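Local coordinates for protein tyrosinase (Aspergillus oryzae, PDB 6JU8) that probably oxidises L-tyrosine and L-dopa to L-dopaquinone with molecular oxygen at a dinuclear copper centre, this chain carrying the central tyrosinase domain, at residues Arg40-Leu45 and Lys143-Pro148; Asp124-Asn129 and Ala136-Glu141; Leu229-Cys234 and Met360-Val365; Tyr240-Asn245 and Asp249-Gly254. The protein carries 1 engineered substitution. All coordinates share one frame; numbering follows the deposited sequence.

Contact 1. Residues Arg40-Leu45 and Lys143-Pro148; sequences RIQLTL and KQWRLP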
# COMPACT_ATOMS: atom_id res chain seq x y z
N ARG A 40 20.33 -16.49 -5.89
CA ARG A 40 19.19 -15.77 -6.45
C ARG A 40 19.02 -16.02 -7.93
O ARG A 40 18.34 -15.21 -8.58
CB ARG A 40 19.36 -14.26 -6.23
CG ARG A 40 19.14 -13.79 -4.82
CD ARG A 40 19.36 -12.28 -4.67
NE ARG A 40 19.33 -11.92 -3.26
CZ ARG A 40 18.36 -11.25 -2.66
NH1 ARG A 40 17.29 -10.81 -3.33
NH2 ARG A 40 18.46 -10.99 -1.36
N ILE A 41 19.56 -17.12 -8.49
CA ILE A 41 19.37 -17.23 -9.95
C ILE A 41 17.90 -17.45 -10.27
O ILE A 41 17.38 -16.74 -11.14
CB ILE A 41 20.23 -18.32 -10.59
CG1 ILE A 41 21.72 -18.03 -10.51
CG2 ILE A 41 19.80 -18.55 -12.04
CD1 ILE A 41 22.63 -19.17 -10.94
N GLN A 42 17.21 -18.39 -9.62
CA GLN A 42 15.79 -18.59 -9.98
C GLN A 42 14.97 -17.34 -9.71
O GLN A 42 14.07 -16.99 -10.49
CB GLN A 42 15.18 -19.78 -9.24
CG GLN A 42 15.64 -21.13 -9.78
CD GLN A 42 14.97 -22.29 -9.09
OE1 GLN A 42 13.89 -22.13 -8.53
NE2 GLN A 42 15.54 -23.47 -9.20
N LEU A 43 15.23 -16.64 -8.60
CA LEU A 43 14.50 -15.40 -8.33
C LEU A 43 14.74 -14.37 -9.42
O LEU A 43 13.81 -13.68 -9.90
CB LEU A 43 14.90 -14.83 -6.97
CG LEU A 43 14.30 -13.47 -6.59
CD1 LEU A 43 12.78 -13.57 -6.48
CD2 LEU A 43 14.87 -12.99 -5.26
N THR A 44 16.00 -14.24 -9.84
CA THR A 44 16.30 -13.32 -10.94
C THR A 44 15.60 -13.72 -12.22
O THR A 44 14.99 -12.90 -12.92
CB THR A 44 17.82 -13.27 -11.15
OG1 THR A 44 18.46 -12.76 -9.97
CG2 THR A 44 18.22 -12.33 -12.30
N LEU A 45 15.64 -15.01 -12.57
CA LEU A 45 14.98 -15.49 -13.78
C LEU A 45 13.48 -15.19 -13.75
O LEU A 45 12.87 -14.76 -14.73
CB LEU A 45 15.22 -17.00 -13.89
CG LEU A 45 16.61 -17.44 -14.36
CD1 LEU A 45 16.71 -18.97 -14.28
CD2 LEU A 45 16.91 -16.89 -15.75
N LYS A 143 15.66 -24.84 -15.86
CA LYS A 143 15.08 -26.16 -16.09
C LYS A 143 14.57 -26.79 -14.80
O LYS A 143 13.68 -27.65 -14.82
CB LYS A 143 16.13 -27.07 -16.75
CG LYS A 143 16.38 -26.69 -18.20
CD LYS A 143 17.51 -27.55 -18.77
CE LYS A 143 17.86 -27.06 -20.18
NZ LYS A 143 18.95 -27.90 -20.76
N GLN A 144 15.11 -26.35 -13.67
CA GLN A 144 14.64 -26.85 -12.38
C GLN A 144 13.46 -26.02 -11.88
O GLN A 144 12.63 -26.49 -11.11
CB GLN A 144 15.75 -26.82 -11.35
CG GLN A 144 16.53 -28.11 -11.16
CD GLN A 144 15.65 -29.31 -10.89
OE1 GLN A 144 14.90 -29.42 -9.91
NE2 GLN A 144 15.73 -30.27 -11.79
N TRP A 145 13.38 -24.75 -12.27
CA TRP A 145 12.34 -23.86 -11.80
C TRP A 145 10.95 -24.32 -12.19
O TRP A 145 10.73 -24.75 -13.31
CB TRP A 145 12.54 -22.45 -12.35
CG TRP A 145 11.48 -21.49 -11.92
CD1 TRP A 145 11.47 -20.75 -10.77
CD2 TRP A 145 10.27 -21.18 -12.63
NE1 TRP A 145 10.32 -19.99 -10.74
CE2 TRP A 145 9.57 -20.23 -11.86
CE3 TRP A 145 9.72 -21.61 -13.85
CZ2 TRP A 145 8.35 -19.71 -12.28
CZ3 TRP A 145 8.51 -21.10 -14.27
CH2 TRP A 145 7.84 -20.16 -13.47
N ARG A 146 10.01 -24.17 -11.25
CA ARG A 146 8.60 -24.39 -11.56
C ARG A 146 7.83 -23.27 -10.86
O ARG A 146 8.36 -22.62 -9.94
CB ARG A 146 8.12 -25.76 -11.09
CG ARG A 146 8.75 -26.93 -11.88
CD ARG A 146 8.26 -26.89 -13.31
NE ARG A 146 8.69 -28.01 -14.16
CZ ARG A 146 9.86 -28.13 -14.77
NH1 ARG A 146 10.79 -27.19 -14.59
NH2 ARG A 146 10.12 -29.18 -15.53
N LEU A 147 6.59 -23.04 -11.28
CA LEU A 147 5.86 -21.92 -10.68
C LEU A 147 5.62 -22.21 -9.20
O LEU A 147 5.00 -23.21 -8.86
CB LEU A 147 4.51 -21.75 -11.39
CG LEU A 147 3.66 -20.57 -10.89
CD1 LEU A 147 4.29 -19.23 -11.31
CD2 LEU A 147 2.23 -20.67 -11.38
N PRO A 148 6.07 -21.36 -8.30
CA PRO A 148 5.76 -21.59 -6.88
C PRO A 148 4.29 -21.45 -6.55
O PRO A 148 3.53 -20.77 -7.24
CB PRO A 148 6.55 -20.50 -6.17
CG PRO A 148 7.60 -20.07 -7.16
CD PRO A 148 6.91 -20.17 -8.50
O HOH W 1 11.56 -23.82 -8.15

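Contact 2. Residues Asp124-Asn129 and Ala136-Glu141; sequences DFIKQN and ADWENE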
# COMPACT_ATOMS: atom_id res chain seq x y z
N ASP A 124 15.04 -17.09 -23.08
CA ASP A 124 15.43 -15.92 -23.88
C ASP A 124 16.28 -14.97 -23.05
O ASP A 124 17.27 -14.41 -23.55
CB ASP A 124 14.19 -15.18 -24.40
CG ASP A 124 13.38 -15.95 -25.41
OD1 ASP A 124 13.97 -16.52 -26.34
OD2 ASP A 124 12.13 -16.02 -25.31
N PHE A 125 15.92 -14.75 -21.79
CA PHE A 125 16.73 -13.91 -20.90
C PHE A 125 18.15 -14.45 -20.78
O PHE A 125 19.11 -13.68 -20.87
CB PHE A 125 16.08 -13.82 -19.51
CG PHE A 125 16.93 -13.04 -18.53
CD1 PHE A 125 16.85 -11.66 -18.48
CD2 PHE A 125 17.82 -13.70 -17.68
CE1 PHE A 125 17.66 -10.95 -17.61
CE2 PHE A 125 18.62 -12.98 -16.81
CZ PHE A 125 18.54 -11.60 -16.78
N ILE A 126 18.30 -15.75 -20.58
CA ILE A 126 19.64 -16.35 -20.44
C ILE A 126 20.42 -16.20 -21.73
O ILE A 126 21.59 -15.82 -21.69
CB ILE A 126 19.52 -17.85 -20.06
CG1 ILE A 126 18.93 -18.03 -18.67
CG2 ILE A 126 20.86 -18.56 -20.22
CD1 ILE A 126 18.39 -19.40 -18.36
N LYS A 127 19.78 -16.45 -22.89
CA LYS A 127 20.52 -16.35 -24.15
C LYS A 127 20.99 -14.91 -24.37
O LYS A 127 22.06 -14.71 -24.94
CB LYS A 127 19.68 -16.81 -25.35
N GLN A 128 20.26 -13.92 -23.87
CA GLN A 128 20.53 -12.52 -24.09
C GLN A 128 21.41 -11.85 -23.04
O GLN A 128 22.01 -10.82 -23.35
CB GLN A 128 19.19 -11.76 -24.17
CG GLN A 128 18.41 -12.03 -25.44
CD GLN A 128 16.96 -11.61 -25.34
OE1 GLN A 128 16.50 -10.90 -24.43
NE2 GLN A 128 16.16 -12.09 -26.29
N ASN A 129 21.53 -12.44 -21.84
CA ASN A 129 22.18 -11.74 -20.73
C ASN A 129 23.23 -12.54 -19.96
O ASN A 129 23.97 -11.97 -19.15
CB ASN A 129 21.12 -11.30 -19.69
CG ASN A 129 20.15 -10.30 -20.28
OD1 ASN A 129 20.41 -9.09 -20.19
ND2 ASN A 129 19.05 -10.75 -20.86
N ALA A 136 25.46 -22.78 -18.65
CA ALA A 136 25.00 -24.08 -18.16
C ALA A 136 24.38 -23.95 -16.78
O ALA A 136 23.33 -24.54 -16.51
CB ALA A 136 26.12 -25.11 -18.16
N ASP A 137 25.00 -23.19 -15.88
CA ASP A 137 24.45 -22.97 -14.55
C ASP A 137 23.09 -22.28 -14.59
O ASP A 137 22.16 -22.73 -13.91
CB ASP A 137 25.38 -22.12 -13.68
CG ASP A 137 26.62 -22.81 -13.16
OD1 ASP A 137 26.69 -24.05 -13.20
OD2 ASP A 137 27.53 -22.08 -12.69
N TRP A 138 22.95 -21.20 -15.36
CA TRP A 138 21.67 -20.50 -15.47
C TRP A 138 20.60 -21.35 -16.13
O TRP A 138 19.43 -21.39 -15.72
CB TRP A 138 21.84 -19.15 -16.19
CG TRP A 138 22.39 -18.10 -15.26
CD1 TRP A 138 23.67 -18.07 -14.77
CD2 TRP A 138 21.74 -16.96 -14.69
NE1 TRP A 138 23.85 -16.99 -13.94
CE2 TRP A 138 22.68 -16.28 -13.87
CE3 TRP A 138 20.45 -16.43 -14.78
CZ2 TRP A 138 22.37 -15.13 -13.16
CZ3 TRP A 138 20.15 -15.28 -14.07
CH2 TRP A 138 21.10 -14.63 -13.26
N GLU A 139 21.00 -22.09 -17.16
CA GLU A 139 20.07 -22.98 -17.85
C GLU A 139 19.59 -24.08 -16.91
O GLU A 139 18.39 -24.39 -16.91
CB GLU A 139 20.71 -23.57 -19.12
CG GLU A 139 20.90 -22.56 -20.25
CD GLU A 139 21.74 -23.12 -21.38
OE1 GLU A 139 21.97 -24.35 -21.34
OE2 GLU A 139 22.18 -22.37 -22.28
N ASN A 140 20.50 -24.66 -16.13
CA ASN A 140 20.15 -25.66 -15.15
C ASN A 140 19.09 -25.15 -14.18
O ASN A 140 18.14 -25.85 -13.82
CB ASN A 140 21.40 -26.06 -14.34
CG ASN A 140 21.03 -27.12 -13.31
OD1 ASN A 140 20.84 -28.28 -13.68
ND2 ASN A 140 20.93 -26.73 -12.05
N GLU A 141 19.27 -23.90 -13.73
CA GLU A 141 18.28 -23.34 -12.79
C GLU A 141 16.95 -23.09 -13.47
O GLU A 141 15.89 -23.36 -12.88
CB GLU A 141 18.83 -22.06 -12.17
CG GLU A 141 20.03 -22.29 -11.27
CD GLU A 141 19.72 -22.76 -9.88
OE1 GLU A 141 18.55 -22.74 -9.43
OE2 GLU A 141 20.67 -23.15 -9.18

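Contact 3. Residues Leu229-Cys234 and Met360-Val365; sequences LPFDKC and MSSVPV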
# COMPACT_ATOMS: atom_id res chain seq x y z
N LEU A 229 -18.20 -2.00 -9.88
CA LEU A 229 -16.81 -1.86 -9.39
C LEU A 229 -16.00 -1.16 -10.45
O LEU A 229 -16.01 -1.63 -11.60
CB LEU A 229 -16.25 -3.26 -9.13
CG LEU A 229 -17.00 -4.11 -8.09
CD1 LEU A 229 -16.33 -5.47 -7.92
CD2 LEU A 229 -17.04 -3.34 -6.79
N PRO A 230 -15.35 -0.05 -10.11
CA PRO A 230 -14.76 0.82 -11.15
C PRO A 230 -13.40 0.40 -11.70
O PRO A 230 -12.46 1.20 -11.77
CB PRO A 230 -14.63 2.17 -10.42
CG PRO A 230 -14.39 1.79 -8.98
CD PRO A 230 -15.25 0.56 -8.77
N PHE A 231 -13.30 -0.84 -12.15
CA PHE A 231 -12.04 -1.37 -12.70
C PHE A 231 -11.66 -0.65 -13.98
O PHE A 231 -10.47 -0.67 -14.31
CB PHE A 231 -12.16 -2.88 -12.91
CG PHE A 231 -12.29 -3.62 -11.60
CD1 PHE A 231 -11.31 -3.56 -10.63
CD2 PHE A 231 -13.41 -4.39 -11.34
CE1 PHE A 231 -11.42 -4.26 -9.45
CE2 PHE A 231 -13.51 -5.13 -10.18
CZ PHE A 231 -12.50 -5.10 -9.23
N ASP A 232 -12.58 0.00 -14.67
CA ASP A 232 -12.22 0.84 -15.80
C ASP A 232 -11.38 2.05 -15.41
O ASP A 232 -10.66 2.60 -16.25
CB ASP A 232 -13.51 1.31 -16.52
CG ASP A 232 -14.53 1.99 -15.64
OD1 ASP A 232 -14.68 1.64 -14.45
OD2 ASP A 232 -15.22 2.93 -16.13
N LYS A 233 -11.43 2.44 -14.14
CA LYS A 233 -10.73 3.62 -13.63
C LYS A 233 -9.40 3.29 -12.99
O LYS A 233 -8.71 4.16 -12.45
CB LYS A 233 -11.60 4.37 -12.62
CG LYS A 233 -12.95 4.80 -13.15
CD LYS A 233 -12.84 5.71 -14.35
CE LYS A 233 -14.21 6.21 -14.82
NZ LYS A 233 -14.03 7.15 -15.96
N CYS A 234 -9.02 2.00 -13.03
CA CYS A 234 -7.74 1.57 -12.50
C CYS A 234 -6.66 1.50 -13.57
O CYS A 234 -6.89 0.93 -14.65
CB CYS A 234 -7.84 0.15 -11.92
SG CYS A 234 -9.09 0.01 -10.62
N MET A 360 -8.75 -9.19 -7.09
CA MET A 360 -8.86 -10.62 -6.83
C MET A 360 -10.27 -11.07 -6.45
O MET A 360 -10.58 -12.27 -6.56
CB MET A 360 -7.84 -11.10 -5.79
CG MET A 360 -6.50 -11.44 -6.43
SD MET A 360 -6.51 -13.05 -7.28
CE MET A 360 -6.52 -14.15 -5.86
N SER A 361 -11.14 -10.16 -6.01
CA SER A 361 -12.49 -10.63 -5.64
C SER A 361 -13.45 -10.64 -6.80
O SER A 361 -14.60 -11.07 -6.62
CB SER A 361 -13.09 -9.74 -4.54
OG SER A 361 -13.47 -8.50 -5.11
N SER A 362 -13.02 -10.22 -7.97
CA SER A 362 -13.94 -10.05 -9.10
C SER A 362 -13.51 -10.96 -10.24
O SER A 362 -12.43 -10.79 -10.84
CB SER A 362 -13.90 -8.57 -9.52
OG SER A 362 -14.62 -8.40 -10.72
N VAL A 363 -14.31 -11.97 -10.56
CA VAL A 363 -13.92 -12.95 -11.60
C VAL A 363 -13.46 -12.26 -12.88
O VAL A 363 -12.43 -12.67 -13.44
CB VAL A 363 -15.06 -13.93 -11.90
CG1 VAL A 363 -14.84 -14.69 -13.20
CG2 VAL A 363 -15.18 -14.92 -10.74
N PRO A 364 -14.15 -11.25 -13.41
CA PRO A 364 -13.69 -10.68 -14.67
C PRO A 364 -12.28 -10.12 -14.65
O PRO A 364 -11.69 -10.02 -15.73
CB PRO A 364 -14.71 -9.57 -14.96
CG PRO A 364 -15.93 -9.96 -14.19
CD PRO A 364 -15.43 -10.70 -12.97
N VAL A 365 -11.71 -9.73 -13.50
CA VAL A 365 -10.41 -9.08 -13.49
C VAL A 365 -9.41 -9.69 -12.54
O VAL A 365 -8.28 -9.18 -12.45
CB VAL A 365 -10.53 -7.55 -13.22
CG1 VAL A 365 -11.28 -6.87 -14.36
CG2 VAL A 365 -11.20 -7.29 -11.88

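Contact 4. Residues Tyr240-Asn245 and Asp249-Gly254; sequences YGLLEN and DVWADG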
# COMPACT_ATOMS: atom_id res chain seq x y z
N TYR A 240 -7.97 -4.25 -2.00
CA TYR A 240 -8.77 -3.45 -1.09
C TYR A 240 -8.80 -1.96 -1.40
O TYR A 240 -9.47 -1.22 -0.67
CB TYR A 240 -8.34 -3.63 0.38
CG TYR A 240 -8.76 -4.97 0.96
CD1 TYR A 240 -8.01 -6.11 0.71
CD2 TYR A 240 -9.91 -5.09 1.77
CE1 TYR A 240 -8.35 -7.35 1.23
CE2 TYR A 240 -10.27 -6.33 2.26
CZ TYR A 240 -9.49 -7.46 2.00
OH TYR A 240 -9.91 -8.67 2.52
N GLY A 241 -8.12 -1.46 -2.44
CA GLY A 241 -8.03 -0.00 -2.59
C GLY A 241 -9.18 0.73 -3.23
O GLY A 241 -9.10 1.97 -3.30
N LEU A 242 -10.22 0.04 -3.69
CA LEU A 242 -11.38 0.72 -4.28
C LEU A 242 -12.52 0.82 -3.29
O LEU A 242 -13.08 -0.22 -2.89
CB LEU A 242 -11.90 -0.04 -5.52
CG LEU A 242 -10.82 -0.38 -6.55
CD1 LEU A 242 -11.46 -1.10 -7.75
CD2 LEU A 242 -10.04 0.84 -6.99
N LEU A 243 -12.84 2.04 -2.90
CA LEU A 243 -13.89 2.31 -1.92
C LEU A 243 -14.90 3.27 -2.55
O LEU A 243 -14.50 4.23 -3.23
CB LEU A 243 -13.32 2.92 -0.64
CG LEU A 243 -12.61 2.01 0.37
CD1 LEU A 243 -11.37 1.36 -0.19
CD2 LEU A 243 -12.27 2.83 1.62
N GLU A 244 -16.19 3.01 -2.34
CA GLU A 244 -17.22 3.89 -2.87
C GLU A 244 -17.04 5.31 -2.33
O GLU A 244 -16.68 5.48 -1.16
CB GLU A 244 -18.60 3.31 -2.55
CG GLU A 244 -19.71 3.95 -3.36
CD GLU A 244 -21.08 3.34 -3.23
OE1 GLU A 244 -21.85 3.47 -4.21
OE2 GLU A 244 -21.43 2.85 -2.15
N ASN A 245 -17.27 6.31 -3.17
CA ASN A 245 -17.27 7.72 -2.78
C ASN A 245 -15.88 8.21 -2.37
O ASN A 245 -15.71 9.11 -1.55
CB ASN A 245 -18.29 7.99 -1.68
CG ASN A 245 -19.70 7.82 -2.24
OD1 ASN A 245 -19.99 8.40 -3.30
ND2 ASN A 245 -20.53 7.06 -1.54
N ASP A 249 -9.04 9.54 -8.65
CA ASP A 249 -7.57 9.54 -8.76
C ASP A 249 -6.96 8.55 -7.77
O ASP A 249 -5.83 8.08 -7.98
CB ASP A 249 -7.01 10.94 -8.50
CG ASP A 249 -7.29 11.90 -9.64
OD1 ASP A 249 -7.75 11.48 -10.72
OD2 ASP A 249 -7.04 13.10 -9.41
N VAL A 250 -7.66 8.23 -6.68
CA VAL A 250 -7.21 7.17 -5.77
C VAL A 250 -7.36 5.80 -6.45
O VAL A 250 -6.46 4.96 -6.41
CB VAL A 250 -8.00 7.21 -4.44
CG1 VAL A 250 -7.59 6.05 -3.53
CG2 VAL A 250 -7.72 8.53 -3.74
N TRP A 251 -8.50 5.59 -7.13
CA TRP A 251 -8.79 4.33 -7.82
C TRP A 251 -7.76 3.99 -8.88
O TRP A 251 -7.57 2.81 -9.22
CB TRP A 251 -10.17 4.44 -8.47
CG TRP A 251 -11.30 4.53 -7.49
CD1 TRP A 251 -11.31 4.34 -6.14
CD2 TRP A 251 -12.64 4.85 -7.87
NE1 TRP A 251 -12.60 4.51 -5.67
CE2 TRP A 251 -13.44 4.83 -6.70
CE3 TRP A 251 -13.23 5.14 -9.10
CZ2 TRP A 251 -14.81 5.09 -6.71
CZ3 TRP A 251 -14.59 5.40 -9.11
CH2 TRP A 251 -15.37 5.38 -7.93
N ALA A 252 -7.08 4.98 -9.46
CA ALA A 252 -6.09 4.69 -10.50
C ALA A 252 -5.05 3.70 -9.98
O ALA A 252 -4.58 2.82 -10.70
CB ALA A 252 -5.41 5.99 -10.89
N ASP A 253 -4.67 3.87 -8.71
CA ASP A 253 -3.78 2.89 -8.07
C ASP A 253 -4.11 2.92 -6.58
O ASP A 253 -3.64 3.80 -5.85
CB ASP A 253 -2.31 3.22 -8.31
CG ASP A 253 -1.36 2.18 -7.74
OD1 ASP A 253 -1.80 1.33 -6.94
OD2 ASP A 253 -0.16 2.22 -8.09
N GLY A 254 -4.96 2.01 -6.15
CA GLY A 254 -5.47 1.95 -4.81
C GLY A 254 -4.56 1.27 -3.81
O GLY A 254 -4.87 1.22 -2.62

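Contact 1. Residues Arg40-Leu45 and Lys143-Pro148
Gln42 and Trp145 make most of this contact, the side-chain amide of the glutamine lying beside the first residue beyond helix 135-144. OE1 of Gln42 comes to the indole edge of Trp145 near its plane, 3.6 Å from CD1, while the amide stands almost perpendicular to the ring, the two planes 88° apart. The other branch of the amide brushes Gln144, with NE2 of Gln42 4.0 Å from its CB. Because the Gln42 chain is extended beyond CG (chi2 -177°), the whole amide is carried across to the helix end. Its oxygen is buried and doubly engaged: Trp29 NE1 donates to it, and a water gives a second hydrogen bond of 2.9 Å to Gln42 OE1. That water also accepts a weak bond from Arg146 N, so it links the two segments only loosely. On the NE2 side, Glu141 accepts through OE1, which together with the OE1 bonds should fix the rotation of the amide.

Behind Trp145 the chain turn is tied by Arg146, whose NH1 donates to Lys143 O at 2.9 Å and to Trp145 O at 2.8 Å. The start of helix 41-55 thus sits against the C-terminal end of helix 135-144; helix 26-34 supplies Trp29, and helix 103-129 packs Ile118 and Met122 against the indole of Trp145.

Contact 2. Residues Asp124-Asn129 and Ala136-Glu141
Segments 124-129 and 136-141, parts of helices 103-129 and 135-144, run antiparallel; the segment axes approach to 10.1 Å and their directions lie at 169°. Ile126 and Trp138 mark the closest backbone pairing, with CA atoms 6.8 Å apart. Ile126 is the central side chain: its CD1 rests 3.5 Å from the backbone O of Trp138, and its CG1 lies 4.0 Å from Trp138 CB. The two branches divide the work, since CG1 sits beside the backbone N (chi1 -67°) and leads CD1 onto the facing helix turn, whereas CG2 meets CG of Glu139 at 4.0 Å. Glu139 therefore contributes the aliphatic part of its chain to the edge of the interface.

Farther out, the aromatic rings meet at a single point. CZ3 of Trp138 comes to the edge of the Phe125 ring, 3.9 Å from CE2. Phe125 is also packed from within its own helix, as CB of Asn129 lies over one ring face, offset toward the rim. Asn129 is held there by its ND2, which donates 2.9 Å to Phe125 O in the carbonyl plane, on a lone pair.

Ile41 and Leu45 of helix 41-55 continue the apolar cluster around Trp138 and Ile126, and Pro184 touches both aromatic residues. Two consecutive antiparallel helices joined by a short connection and packed through apolar side chains form an alpha-helical hairpin, here at the periphery of the central tyrosinase domain.

Contact 3. Residues Leu229-Cys234 and Met360-Val365
The loop between strand 356-357 and helix 371-389 belongs to the surroundings of the copper ligands, with the side chain of Ser362 about 11 Å from a copper ion, and the contact packs it against residues that end and follow strand 225-229. Phe231 supplies the main surface. Val365 places CG2 squarely over one face of its ring, 3.5 Å from the centroid of the Phe231 ring and only 8° off the normal, a well-formed CH-pi interaction. This methyl is near the centre of the ring, and its separations from the six ring carbons are all similar. Val365 chi1 of -65° leaves CG2 between the backbone N and the carbonyl carbon, and from that position the methyl projects onto the aromatic face.

Ser362 meets the same ring obliquely at its far end, where its CB and OG each lie 3.5 Å from Phe231 CE2. The loop is folded back by a backbone bond from Val365 N to Ser362 O, 3.0 Å long, which brings both residues to one aromatic partner. On the other segment Pro230 is the centre of an inverse gamma turn between Leu229 and Phe231.

Phe231, Ser362 and Val365 are all buried. His359 meets the Phe231 ring, and Leu242 packs against it too. The loop also reaches the metal ligands: Met360 O accepts from ND1 of His336, and Val363 O takes a weak bond from ND1 of His71. Backbone carbonyls orienting copper-binding imidazoles in this way are second-shell elements of the type-3 dinuclear copper site of tyrosinases.

Contact 4. Residues Tyr240-Asn245 and Asp249-Gly254
A chi1 of -67° sets CG of Trp251 beside its backbone N, and chi2 of -10° turns the indole so that its pyrrole edge reaches the 240-245 loop. There NE1 donates to Leu243 O, 3.1 Å away with an N-H...O angle of 149°. The acceptor lies in the indole plane, whereas the donor stands above the carbonyl plane. Next to this bond, Leu242 sends CD2 obliquely against the five-membered ring, 3.8 Å from Trp251 CD1 and equally near Trp251 CA, so the ring is held by polar and apolar contacts together.

The backbones come closest where two glycines meet, the CA atoms of Gly241 and Gly254 being 3.9 Å apart. Gly241 CA forms a CA-H...O contact of 3.4 Å with Gly254 O, and the approach leaves no room for a beta carbon on either glycine. Gly254 O also accepts from ND2 of Asn257.

Asn245 O and Asp249 OD2 bond to Arg169 and Tyr30 of the second subunit, respectively, so both loop and helix contribute to the dimer interface. Gly241 and Leu242 together face Ala357, forming a classic beta bulge against strand 356-357, and helix 248-251 packs its tryptophan onto that bulge.

Along the chain, contact 1 closes before contact 3 opens; contact 2 falls within the span of contact 1, and contact 4 within that of contact 3. They form two pairs. Contacts 1 and 2 have centres 11 Å apart and share helix 135-144. Contacts 3 and 4, whose centres are also 11 Å apart, join through Cys234 on Leu242 and Pro230 on Trp251. Contacts 1 and 3 lie on opposite sides of the chain's centre, their own centres about 30 Å apart. One pair thus ties helices 41-55, 103-129 and 135-144 together, while the other connects the surroundings of the copper site to a loop at the subunit interface.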